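Local atomic coordinates of acidocalcisomal pyrophosphatase (Trypanosoma brucei brucei, PDB entry 5C5V), a protein that probably hydrolyses inorganic pyrophosphate to phosphate with the help of magnesium ions. Residues A[66-71]-A[78-83]. Numbering follows the deposited sequence.
Sequences AWWCSH and KCFSMV
Trp-68 and Phe-80 mark the closest approach of two backbones that stay well apart, their CA atoms 10.5 Å from each other. Residues 66-71 lie at the C-terminal part of helix 61-69, while 78-83 belong to helix 73-87, which follows after a short connection. Both helices lie in the N-terminal helical part of the chain, probably the EF-hand unit, set away from the pyrophosphatase active site, and one indole bridges the gap between them. With CG of Trp-68 anti to its own N (chi1 170°), the indole is placed toward helix 73-87, its six-membered ring reaching the partner. There the far rim of the indole touches two consecutive residues, Cys-79 and Phe-80. On the Phe-80 side, CZ2 of Trp-68 lies 3.8 Å from CD1 of Phe-80, and CH2 is 4.1 Å from CB of the same phenylalanine. The two aromatic side chains cross at about a right angle. Around them, Met-9 of helix 3-14 packs on Trp-68, Ile-5 of that helix on Phe-80, and Leu-36 of helix 26-36 on Cys-79. At the end of 66-71, Ser-70 folds its OG back to O of Trp-67 at 2.6 Å, and its own N reaches the same oxygen from the same face of the carbonyl. The remaining touch is a sulfur-aromatic one: SG of Cys-79 sits at the edge of the Trp-68 ring, near its plane, 3.9 Å from CH2 and 4.0 Å from CZ3.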
loop_
_atom_site.group_PDB
_atom_site.type_symbol
_atom_site.label_atom_id
_atom_site.label_comp_id
_atom_site.label_asym_id
_atom_site.label_seq_id
_atom_site.Cartn_x
_atom_site.Cartn_y
_atom_site.Cartn_z
ATOM N N ALA A 66 -0.003 47.413 20.418
ATOM C CA ALA A 66 0.154 48.859 20.447
ATOM C C ALA A 66 0.670 49.325 21.801
ATOM O O ALA A 66 1.589 50.146 21.874
ATOM C CB ALA A 66 -1.164 49.546 20.117
ATOM N N TRP A 67 0.054 48.820 22.866
ATOM C CA TRP A 67 0.487 49.140 24.216
ATOM C C TRP A 67 1.942 48.740 24.430
ATOM O O TRP A 67 2.745 49.517 24.964
ATOM C CB TRP A 67 -0.394 48.443 25.251
ATOM C CG TRP A 67 0.293 48.330 26.570
ATOM C CD1 TRP A 67 0.386 49.294 27.536
ATOM C CD2 TRP A 67 1.038 47.205 27.050
ATOM N NE1 TRP A 67 1.129 48.826 28.598
ATOM C CE2 TRP A 67 1.537 47.544 28.324
ATOM C CE3 TRP A 67 1.330 45.940 26.528
ATOM C CZ2 TRP A 67 2.307 46.661 29.084
ATOM C CZ3 TRP A 67 2.092 45.065 27.284
ATOM C CH2 TRP A 67 2.571 45.430 28.548
ATOM N N TRP A 68 2.279 47.529 24.007
ATOM C CA TRP A 68 3.624 47.015 24.179
ATOM C C TRP A 68 4.657 47.890 23.480
ATOM O O TRP A 68 5.682 48.244 24.068
ATOM C CB TRP A 68 3.720 45.594 23.653
ATOM C CG TRP A 68 5.118 45.090 23.571
ATOM C CD1 TRP A 68 5.922 45.072 22.471
ATOM C CD2 TRP A 68 5.882 44.526 24.636
ATOM N NE1 TRP A 68 7.138 44.526 22.782
ATOM C CE2 TRP A 68 7.143 44.182 24.107
ATOM C CE3 TRP A 68 5.623 44.273 25.986
ATOM C CZ2 TRP A 68 8.144 43.602 24.879
ATOM C CZ3 TRP A 68 6.612 43.695 26.751
ATOM C CH2 TRP A 68 7.860 43.366 26.197
ATOM N N CYS A 69 4.383 48.231 22.225
ATOM C CA CYS A 69 5.300 49.037 21.426
ATOM C C CYS A 69 5.436 50.473 21.932
ATOM O O CYS A 69 6.399 51.155 21.585
ATOM C CB CYS A 69 4.874 49.053 19.962
ATOM S SG CYS A 69 5.245 47.530 19.072
ATOM N N SER A 70 4.474 50.934 22.728
ATOM C CA SER A 70 4.495 52.302 23.235
ATOM C C SER A 70 5.449 52.496 24.418
ATOM O O SER A 70 5.737 53.621 24.803
ATOM C CB SER A 70 3.083 52.729 23.631
ATOM O OG SER A 70 2.709 52.156 24.871
ATOM N N HIS A 71 5.886 51.400 25.031
ATOM C CA HIS A 71 6.869 51.447 26.120
ATOM C C HIS A 71 8.261 51.798 25.599
ATOM O O HIS A 71 8.517 51.683 24.393
ATOM C CB HIS A 71 6.927 50.104 26.853
ATOM C CG HIS A 71 5.782 49.871 27.785
ATOM N ND1 HIS A 71 5.813 50.259 29.107
ATOM C CD2 HIS A 71 4.577 49.284 27.592
ATOM C CE1 HIS A 71 4.677 49.924 29.690
ATOM N NE2 HIS A 71 3.905 49.341 28.791
ATOM N N LYS A 78 13.940 44.197 29.407
ATOM C CA LYS A 78 14.281 43.482 30.635
ATOM C C LYS A 78 13.314 42.309 30.860
ATOM O O LYS A 78 13.755 41.171 31.073
ATOM C CB LYS A 78 14.241 44.381 31.862
ATOM C CG LYS A 78 12.861 44.894 32.243
ATOM C CD LYS A 78 12.973 45.900 33.373
ATOM C CE LYS A 78 11.628 46.489 33.751
ATOM N NZ LYS A 78 11.761 47.472 34.876
ATOM N N CYS A 79 12.004 42.563 30.769
ATOM C CA CYS A 79 11.042 41.498 31.024
ATOM C C CYS A 79 10.979 40.619 29.781
ATOM O O CYS A 79 10.721 39.425 29.872
ATOM C CB CYS A 79 9.645 42.041 31.366
ATOM S SG CYS A 79 8.537 42.269 29.927
ATOM N N PHE A 80 11.240 41.215 28.621
ATOM C CA PHE A 80 11.177 40.500 27.352
ATOM C C PHE A 80 12.156 39.335 27.292
ATOM O O PHE A 80 11.988 38.407 26.500
ATOM C CB PHE A 80 11.456 41.441 26.180
ATOM C CG PHE A 80 11.422 40.757 24.840
ATOM C CD1 PHE A 80 10.213 40.452 24.226
ATOM C CD2 PHE A 80 12.599 40.374 24.216
ATOM C CE1 PHE A 80 10.175 39.800 22.994
ATOM C CE2 PHE A 80 12.572 39.722 22.984
ATOM C CZ PHE A 80 11.357 39.433 22.374
ATOM N N SER A 81 13.200 39.383 28.103
ATOM C CA SER A 81 14.139 38.273 28.117
ATOM C C SER A 81 13.434 37.017 28.616
ATOM O O SER A 81 13.707 35.919 28.142
ATOM C CB SER A 81 15.356 38.591 28.982
ATOM O OG SER A 81 16.243 37.488 28.980
ATOM N N MET A 82 12.535 37.182 29.584
ATOM C CA MET A 82 11.721 36.067 30.058
ATOM C C MET A 82 10.750 35.615 28.971
ATOM O O MET A 82 10.677 34.435 28.654
ATOM C CB MET A 82 10.955 36.446 31.327
ATOM C CG MET A 82 9.912 35.399 31.730
ATOM S SD MET A 82 8.746 35.965 32.991
ATOM C CE MET A 82 8.164 37.512 32.296
ATOM N N VAL A 83 10.036 36.573 28.391
ATOM C CA VAL A 83 9.084 36.307 27.322
ATOM C C VAL A 83 9.744 35.533 26.195
ATOM O O VAL A 83 9.208 34.524 25.713
ATOM C CB VAL A 83 8.499 37.610 26.745
ATOM C CG1 VAL A 83 7.648 37.310 25.532
ATOM C CG2 VAL A 83 7.699 38.351 27.800
#